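Local coordinates for protein thin, isoform D (Drosophila melanogaster, PDB 6XG7) that probably acts as a RING-type E3 ubiquitin ligase whose C-terminal NHL repeat region, the part crystallised, forms a six-bladed beta-propeller suited to binding other proteins, at residues 107-110 with 115-118; 143-148 with 153-158; 286-289 with 293-296; 248-251 with 256-259. All blocks are in the same frame, centred on the assembly; numbering follows the deposited sequence. Where two conformers were deposited one is given.

Contact 1 (107-110 with 115-118); sequences IIAD and RIQV
Asp110 and Arg115 run alongside each other in the same direction, and the guanidinium grips the carboxylate side-on through one oxygen. Arg115 NE (2.9 Å) and Arg115 NH2 (3.2 Å) both reach Asp110 OD2, which stays in the guanidinium plane although the carboxylate is turned 33° from it. Gln117 crosses obliquely: its NE2 meets Asp110 OD2 at 3.0 Å from above the carboxylate plane, while its CD covers one face of the guanidinium near the rim. Asn113 ND2 also donates to OD2, a concentration of N-H groups that probably stabilises the buried negative charge. Arg115 leaves the backbone with CG between N and the carbonyl carbon (chi1 67°) and then runs extended, which carries its end back toward Asp110. Gln117 NE2 is shared with Glu91 O, and its OE1 accepts from Gly90 N. On the other face of the sheet Ile107 CG2 meets Ile116 CG2 at 3.7 Å, the two chains oblique. Ile107 CD1 lies alongside Val118 CG1 at 3.8 Å, and Ile116 CD1 reaches Ala109 CB at 4.1 Å. Strands 106-110 and 115-119 are the two middle strands of a four-stranded antiparallel propeller blade, flanked by strands 98-100 and 125-129. Ile107 and Ile116 pack on strand 142-147 of the next blade, whereas Ile108 and Gln117 rest on Phe92.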
# COMPACT_ATOMS: atom_id res chain seq x y z
N ILE A 107 -3.58 -1.64 10.95
CA ILE A 107 -2.53 -2.64 10.81
C ILE A 107 -1.33 -1.92 10.21
O ILE A 107 -1.41 -1.39 9.10
CB ILE A 107 -2.95 -3.80 9.90
CG1 ILE A 107 -4.41 -4.23 10.14
CG2 ILE A 107 -1.94 -4.93 9.98
CD1 ILE A 107 -4.69 -4.72 11.51
N ILE A 108 -0.20 -1.93 10.93
CA ILE A 108 0.99 -1.17 10.54
C ILE A 108 2.17 -2.11 10.33
O ILE A 108 2.48 -2.93 11.21
CB ILE A 108 1.35 -0.11 11.60
CG1 ILE A 108 0.43 1.10 11.53
CG2 ILE A 108 2.79 0.39 11.40
CD1 ILE A 108 -0.87 0.89 12.06
N ALA A 109 2.84 -1.95 9.20
CA ALA A 109 4.11 -2.63 8.96
C ALA A 109 5.22 -1.74 9.49
O ALA A 109 5.55 -0.70 8.91
CB ALA A 109 4.29 -2.94 7.48
N ASP A 110 5.80 -2.15 10.61
CA ASP A 110 6.76 -1.34 11.36
C ASP A 110 8.16 -1.72 10.88
O ASP A 110 8.89 -2.47 11.51
CB ASP A 110 6.55 -1.60 12.85
CG ASP A 110 7.30 -0.65 13.73
OD1 ASP A 110 7.93 0.30 13.20
OD2 ASP A 110 7.25 -0.85 14.96
N ARG A 115 8.33 -5.92 12.44
CA ARG A 115 7.14 -6.43 13.10
C ARG A 115 5.91 -5.75 12.51
O ARG A 115 6.00 -4.71 11.84
CB ARG A 115 7.20 -6.19 14.62
CG ARG A 115 7.14 -4.73 14.98
CD ARG A 115 7.34 -4.47 16.48
NE ARG A 115 7.37 -3.04 16.78
CZ ARG A 115 7.49 -2.53 18.01
NH1 ARG A 115 7.53 -3.33 19.06
NH2 ARG A 115 7.56 -1.22 18.16
N ILE A 116 4.76 -6.34 12.80
CA ILE A 116 3.45 -5.77 12.53
C ILE A 116 2.84 -5.34 13.86
O ILE A 116 2.96 -6.05 14.86
CB ILE A 116 2.53 -6.81 11.86
CG1 ILE A 116 3.15 -7.40 10.59
CG2 ILE A 116 1.15 -6.20 11.58
CD1 ILE A 116 3.58 -6.40 9.57
N GLN A 117 2.14 -4.20 13.85
CA GLN A 117 1.36 -3.77 15.01
C GLN A 117 -0.10 -3.61 14.62
O GLN A 117 -0.43 -3.16 13.52
CB GLN A 117 1.90 -2.48 15.63
CG GLN A 117 3.29 -2.61 16.19
CD GLN A 117 3.69 -1.43 17.03
OE1 GLN A 117 3.04 -1.11 18.03
NE2 GLN A 117 4.74 -0.75 16.62
N VAL A 118 -0.97 -4.01 15.54
CA VAL A 118 -2.41 -3.85 15.41
C VAL A 118 -2.87 -2.88 16.49
O VAL A 118 -2.59 -3.08 17.67
CB VAL A 118 -3.15 -5.19 15.53
CG1 VAL A 118 -4.63 -4.99 15.35
CG2 VAL A 118 -2.60 -6.21 14.54

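Contact 2 (143-148 with 153-158); sequences WGVTTD and IYVCDK
Residues 143-147 run antiparallel to 153-157, at 164° with axes 4.7 Å apart, joined by the reciprocal backbone bonds of Thr146 with Tyr154 and by Trp143 N and Gly144 O, which both engage Cys156. At the turn end, Tyr154 OH donates to Asp148 OD2 at 2.7 Å, coming from the anti side of the carboxylate and somewhat out of its plane. The two side chains cross at about a right angle, ring and carboxylate planes 68° apart. Asp148 CG sits between its own N and carbonyl carbon (chi1 69°), which turns the acid toward the tyrosine, and OD1 accepts from Leu150 N and Phe152 N in the connecting turn. Thr146 O lies at the ring edge, in plane, and Thr146 CG2 touches Tyr154 CB at 4.0 Å. A phenylalanine in place of Tyr154 would probably leave Asp148 OD2 without its hydroxyl mate and the carboxylate less firmly oriented. On the other face Val145 CG2 and Ile153 CG2 lie side by side at 3.6 Å, with Thr147 CG2 flanking Ile153 CG1 at 4.2 Å. At the far end Lys158 CE packs obliquely on Trp143 CE3 at 3.7 Å; the indole also meets His190 and Tyr191 edge-to-face. Strand 142-147 is the innermost of its blade, with 153-157 and then 162-166 outward. Ile153 packs on Ile107 of the preceding blade and Val155 on Phe139, while Tyr154 and Cys156 face Ile192 of the following blade.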
# COMPACT_ATOMS: atom_id res chain seq x y z
N TRP A 143 6.85 -4.43 4.58
CA TRP A 143 6.58 -3.20 3.84
C TRP A 143 5.07 -3.03 3.67
O TRP A 143 4.40 -2.50 4.56
CB TRP A 143 7.36 -3.18 2.52
CG TRP A 143 7.55 -1.77 2.00
CD1 TRP A 143 6.60 -0.97 1.42
CD2 TRP A 143 8.75 -0.99 2.04
NE1 TRP A 143 7.13 0.25 1.10
CE2 TRP A 143 8.44 0.27 1.46
CE3 TRP A 143 10.04 -1.22 2.50
CZ2 TRP A 143 9.38 1.29 1.33
CZ3 TRP A 143 10.98 -0.20 2.36
CH2 TRP A 143 10.65 1.03 1.77
N GLY A 144 4.50 -3.49 2.56
CA GLY A 144 3.06 -3.40 2.40
C GLY A 144 2.33 -4.38 3.30
O GLY A 144 2.81 -5.47 3.62
N VAL A 145 1.12 -3.99 3.69
CA VAL A 145 0.23 -4.82 4.49
C VAL A 145 -1.20 -4.57 4.04
O VAL A 145 -1.58 -3.44 3.69
CB VAL A 145 0.45 -4.58 6.00
CG1 VAL A 145 0.11 -3.15 6.39
CG2 VAL A 145 -0.31 -5.59 6.82
N THR A 146 -2.00 -5.63 4.02
CA THR A 146 -3.42 -5.50 3.71
C THR A 146 -4.18 -6.60 4.43
O THR A 146 -3.59 -7.49 5.06
CB THR A 146 -3.66 -5.52 2.19
OG1 THR A 146 -4.99 -5.05 1.91
CG2 THR A 146 -3.47 -6.93 1.62
N THR A 147 -5.51 -6.53 4.35
CA THR A 147 -6.38 -7.50 5.01
C THR A 147 -7.49 -7.92 4.06
O THR A 147 -7.82 -7.23 3.10
CB THR A 147 -6.99 -6.96 6.32
OG1 THR A 147 -8.00 -5.98 6.04
CG2 THR A 147 -5.92 -6.39 7.23
N ASP A 148 -8.07 -9.08 4.35
CA ASP A 148 -9.21 -9.57 3.58
C ASP A 148 -10.51 -9.46 4.39
O ASP A 148 -10.54 -8.98 5.53
CB ASP A 148 -8.95 -10.98 3.04
CG ASP A 148 -8.91 -12.05 4.11
OD1 ASP A 148 -9.34 -11.81 5.25
OD2 ASP A 148 -8.44 -13.17 3.80
N ILE A 153 -4.36 -11.08 7.68
CA ILE A 153 -3.35 -10.06 7.40
C ILE A 153 -2.33 -10.62 6.42
O ILE A 153 -1.77 -11.71 6.64
CB ILE A 153 -2.67 -9.60 8.71
CG1 ILE A 153 -3.68 -8.97 9.66
CG2 ILE A 153 -1.55 -8.63 8.41
CD1 ILE A 153 -3.14 -8.74 11.06
N TYR A 154 -2.05 -9.88 5.36
CA TYR A 154 -1.11 -10.27 4.32
C TYR A 154 0.01 -9.23 4.29
O TYR A 154 -0.27 -8.04 4.15
CB TYR A 154 -1.79 -10.31 2.94
CG TYR A 154 -2.96 -11.27 2.82
CD1 TYR A 154 -4.18 -10.99 3.44
CD2 TYR A 154 -2.85 -12.45 2.11
CE1 TYR A 154 -5.24 -11.85 3.35
CE2 TYR A 154 -3.91 -13.33 2.02
CZ TYR A 154 -5.11 -13.02 2.63
OH TYR A 154 -6.16 -13.91 2.53
N VAL A 155 1.25 -9.70 4.41
CA VAL A 155 2.42 -8.84 4.58
C VAL A 155 3.42 -9.10 3.46
O VAL A 155 3.80 -10.25 3.21
CB VAL A 155 3.12 -9.10 5.92
CG1 VAL A 155 4.36 -8.20 6.07
CG2 VAL A 155 2.18 -8.92 7.07
N CYS A 156 3.79 -8.04 2.81
CA CYS A 156 5.01 -8.09 1.91
C CYS A 156 6.36 -8.01 2.69
O CYS A 156 6.71 -7.00 3.34
CB CYS A 156 5.03 -6.91 0.95
SG CYS A 156 3.89 -7.07 -0.39
N ASP A 157 7.00 -9.15 2.78
CA ASP A 157 8.20 -9.32 3.61
C ASP A 157 9.36 -9.12 2.65
O ASP A 157 9.87 -10.07 2.05
CB ASP A 157 8.15 -10.72 4.20
CG ASP A 157 9.28 -11.02 5.13
OD1 ASP A 157 10.11 -10.12 5.37
OD2 ASP A 157 9.33 -12.18 5.61
N LYS A 158 9.76 -7.85 2.49
CA LYS A 158 10.44 -7.42 1.27
C LYS A 158 11.75 -8.17 1.05
O LYS A 158 11.98 -8.72 -0.03
CB LYS A 158 10.69 -5.91 1.34
CG LYS A 158 11.38 -5.38 0.10
CD LYS A 158 11.51 -3.87 0.13
CE LYS A 158 12.63 -3.38 1.02
NZ LYS A 158 13.99 -3.51 0.41

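Contact 3 (286-289 with 293-296); sequences VAIM and NILV
Ala287 and Leu295 form the hydrogen-bonded pair of this antiparallel contact. Ala287 N donates to Leu295 O at 2.9 Å, and Leu295 N returns a nearly straight bond to Ala287 O at 2.8 Å. Toward the turn, Met289 N reaches Asn293 O at 2.9 Å, also almost linear (173°), while Asn291 OD1 accepts from Asn293 N inside the turn. CA-H...O contacts add to these, the shortest from Val286 CA to Leu295 O at 3.2 Å. Apolar contacts occupy both faces. On one, Val286 CG2 runs alongside Ile294 CG2 at 3.9 Å, and Ile288, with CG1 anti to the backbone N (chi1 -177°), swings CD1 obliquely across to Ile294 CG1 at 3.7 Å. On the other, the extended Met289 chain crosses Leu295 at about a right angle, its CG touching Leu295 CD1 at 3.7 Å. Farther along, Met289 SD packs against Asn293 CB at 3.8 Å. Ala287, Met289 and Leu295 all continue onto Val53 of strand 51-54 in another blade. The pair is the inner part of the last blade, whose outer edge is completed by strand 33-36 from the start of the chain beside 303-306, the closure that ties a propeller into a ring. The backbone bonds of Ala287, Leu295, Met289 and Asn293 thus hold the strands and set their register, while the side chains add mostly apolar packing, with no salt bridge between the two segments.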
# COMPACT_ATOMS: atom_id res chain seq x y z
N VAL A 286 -0.90 3.74 -2.67
CA VAL A 286 -2.08 4.17 -3.41
C VAL A 286 -3.28 3.52 -2.72
O VAL A 286 -3.16 2.45 -2.11
CB VAL A 286 -1.99 3.80 -4.91
CG1 VAL A 286 -1.99 2.32 -5.10
CG2 VAL A 286 -3.09 4.46 -5.74
N ALA A 287 -4.42 4.19 -2.78
CA ALA A 287 -5.65 3.66 -2.20
C ALA A 287 -6.84 4.24 -2.97
O ALA A 287 -6.70 5.19 -3.73
CB ALA A 287 -5.74 3.99 -0.69
N ILE A 288 -8.02 3.64 -2.75
CA ILE A 288 -9.23 3.99 -3.50
C ILE A 288 -10.39 4.16 -2.52
O ILE A 288 -10.66 3.27 -1.71
CB ILE A 288 -9.51 2.94 -4.61
CG1 ILE A 288 -10.73 3.29 -5.46
CG2 ILE A 288 -9.65 1.54 -4.06
CD1 ILE A 288 -10.52 4.46 -6.34
N MET A 289 -11.04 5.32 -2.57
CA MET A 289 -12.23 5.57 -1.76
C MET A 289 -13.44 4.90 -2.38
O MET A 289 -13.45 4.52 -3.55
CB MET A 289 -12.54 7.07 -1.67
CG MET A 289 -11.60 7.91 -0.81
SD MET A 289 -12.11 9.65 -0.76
CE MET A 289 -10.84 10.38 0.24
N ASN A 293 -12.54 7.99 -5.76
CA ASN A 293 -11.41 8.90 -5.64
C ASN A 293 -10.15 8.08 -5.38
O ASN A 293 -10.13 7.24 -4.48
CB ASN A 293 -11.65 9.89 -4.51
CG ASN A 293 -12.68 10.96 -4.84
OD1 ASN A 293 -13.21 11.02 -5.95
ND2 ASN A 293 -12.98 11.79 -3.87
N ILE A 294 -9.10 8.35 -6.16
CA ILE A 294 -7.82 7.65 -6.06
C ILE A 294 -6.90 8.53 -5.23
O ILE A 294 -6.73 9.72 -5.52
CB ILE A 294 -7.22 7.42 -7.45
CG1 ILE A 294 -8.16 6.58 -8.31
CG2 ILE A 294 -5.86 6.74 -7.34
CD1 ILE A 294 -7.75 6.58 -9.78
N LEU A 295 -6.29 7.95 -4.20
CA LEU A 295 -5.36 8.63 -3.30
C LEU A 295 -3.97 8.11 -3.60
O LEU A 295 -3.77 6.90 -3.70
CB LEU A 295 -5.66 8.30 -1.83
CG LEU A 295 -7.01 8.43 -1.17
CD1 LEU A 295 -8.03 7.63 -1.87
CD2 LEU A 295 -6.86 7.95 0.26
N VAL A 296 -3.00 9.02 -3.65
CA VAL A 296 -1.63 8.71 -4.08
C VAL A 296 -0.65 9.38 -3.12
O VAL A 296 -0.76 10.59 -2.87
CB VAL A 296 -1.45 9.24 -5.53
CG1 VAL A 296 -0.08 8.97 -6.06
CG2 VAL A 296 -2.53 8.66 -6.48

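Contact 4 (248-251 with 256-259); sequences FVAD and RIQI
The Arg256 guanidinium presents its edge to Asp251 OD2, which lies in its plane, and carries Gln258 OE1 over one face, toward the rim. Asp251 has its carboxylate turned 43° from that plane. Arg256 NE reaches Asp251 OD2 at 2.9 Å in a fairly straight salt bridge, and Gln258 NE2 meets the same OD2 at 3.0 Å from the opposite face of the carboxylate; Arg256 NH2 adds a weak bond to OD2 at 3.3 Å. Asp251 CG stands anti to its nitrogen (chi1 -178°), which sets OD2 beside the ends of Arg256 and Gln258; OD2 also accepts from Asn254 ND2, and OD1 from Lys234 N. The other flat group, the Phe248 ring, takes Ile259 CG2 obliquely at CE2, 3.8 Å away, and meets Tyr25 edge-to-face. Strands 247-251 and 256-260 are the two middle strands of an NHL propeller blade, lying between 239-241 and 266-273. Val249 and Gln258 are joined by two backbone bonds, and Asp251 N donates to Arg256 O at 2.8 Å. Arg256 NH2 and Gln258 NE2 both also donate to Gln232 O, while Gln258 OE1 accepts from Gly231 N, tying the polar cluster to the loop that leads into strand 239-241. With Asp251 replaced by an alanine, the buried Arg256 charge would probably lack its carboxylate mate and the Gln258 amide be held less firmly. Ile257 CD1 packs on Ala250 CB at 4.0 Å and, beyond the hairpin, on Val296 of the last blade.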
# COMPACT_ATOMS: atom_id res chain seq x y z
N PHE A 248 -5.11 -0.61 -9.38
CA PHE A 248 -4.46 0.69 -9.44
C PHE A 248 -3.01 0.49 -9.05
O PHE A 248 -2.72 -0.11 -8.02
CB PHE A 248 -5.12 1.66 -8.48
CG PHE A 248 -6.59 1.80 -8.70
CD1 PHE A 248 -7.46 0.84 -8.21
CD2 PHE A 248 -7.11 2.81 -9.48
CE1 PHE A 248 -8.80 0.93 -8.44
CE2 PHE A 248 -8.46 2.90 -9.72
CZ PHE A 248 -9.30 1.95 -9.20
N VAL A 249 -2.10 0.99 -9.88
CA VAL A 249 -0.67 0.80 -9.65
C VAL A 249 0.02 2.16 -9.65
O VAL A 249 -0.10 2.92 -10.62
CB VAL A 249 -0.02 -0.12 -10.70
CG1 VAL A 249 1.45 -0.30 -10.41
CG2 VAL A 249 -0.70 -1.48 -10.75
N ALA A 250 0.79 2.41 -8.59
CA ALA A 250 1.70 3.54 -8.54
C ALA A 250 2.99 3.14 -9.26
O ALA A 250 3.84 2.45 -8.68
CB ALA A 250 1.94 3.94 -7.10
N ASP A 251 3.10 3.52 -10.54
CA ASP A 251 4.22 3.11 -11.40
C ASP A 251 5.33 4.12 -11.15
O ASP A 251 5.54 5.07 -11.91
CB ASP A 251 3.73 3.09 -12.83
CG ASP A 251 4.78 2.64 -13.82
OD1 ASP A 251 5.84 2.15 -13.39
OD2 ASP A 251 4.51 2.78 -15.04
N ARG A 256 3.75 7.89 -12.67
CA ARG A 256 2.37 7.85 -13.13
C ARG A 256 1.59 6.78 -12.39
O ARG A 256 2.15 5.85 -11.80
CB ARG A 256 2.31 7.58 -14.64
CG ARG A 256 2.79 6.20 -15.03
CD ARG A 256 2.91 6.03 -16.52
NE ARG A 256 3.43 4.70 -16.85
CZ ARG A 256 3.54 4.24 -18.08
NH1 ARG A 256 3.16 5.00 -19.11
NH2 ARG A 256 4.03 3.03 -18.29
N ILE A 257 0.27 6.95 -12.41
CA ILE A 257 -0.68 5.94 -11.94
C ILE A 257 -1.23 5.24 -13.16
O ILE A 257 -1.55 5.88 -14.16
CB ILE A 257 -1.83 6.60 -11.15
CG1 ILE A 257 -1.29 7.31 -9.90
CG2 ILE A 257 -2.90 5.60 -10.81
CD1 ILE A 257 -0.46 6.49 -9.00
N GLN A 258 -1.34 3.91 -13.09
CA GLN A 258 -2.01 3.13 -14.12
C GLN A 258 -3.19 2.39 -13.51
O GLN A 258 -3.11 1.91 -12.36
CB GLN A 258 -1.06 2.16 -14.80
CG GLN A 258 0.05 2.82 -15.55
CD GLN A 258 0.75 1.86 -16.46
OE1 GLN A 258 0.14 1.33 -17.39
NE2 GLN A 258 2.02 1.60 -16.21
N ILE A 259 -4.28 2.29 -14.27
CA ILE A 259 -5.49 1.60 -13.87
C ILE A 259 -5.72 0.47 -14.85
O ILE A 259 -5.58 0.66 -16.07
CB ILE A 259 -6.71 2.55 -13.88
CG1 ILE A 259 -6.39 3.83 -13.11
CG2 ILE A 259 -7.94 1.83 -13.31
CD1 ILE A 259 -7.53 4.87 -13.15

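How the contacts relate
All four contacts are buried hairpins of separate NHL repeats. Contacts 1 and 4 join the middle strands of their blades and repeat one design, an aspartate oxygen shared by an arginine and a glutamine, on opposite sides of the chain's centre, about 25 Å apart between centres. Contacts 2 and 3 join the innermost strand to the next; contact 2 uses a tyrosine-aspartate bond, the Asp-Arg-Gln design recurring farther out between Asp157 and strand 162-166, and contact 3 hydrocarbon packing. Neighbouring couples touch: Ile116 CD1 lies 3.8 Å from Val155 CG2 between contacts 1 and 2, and Ile294 CD1 3.7 Å from Phe248 CE2 between contacts 3 and 4, which share one sheet.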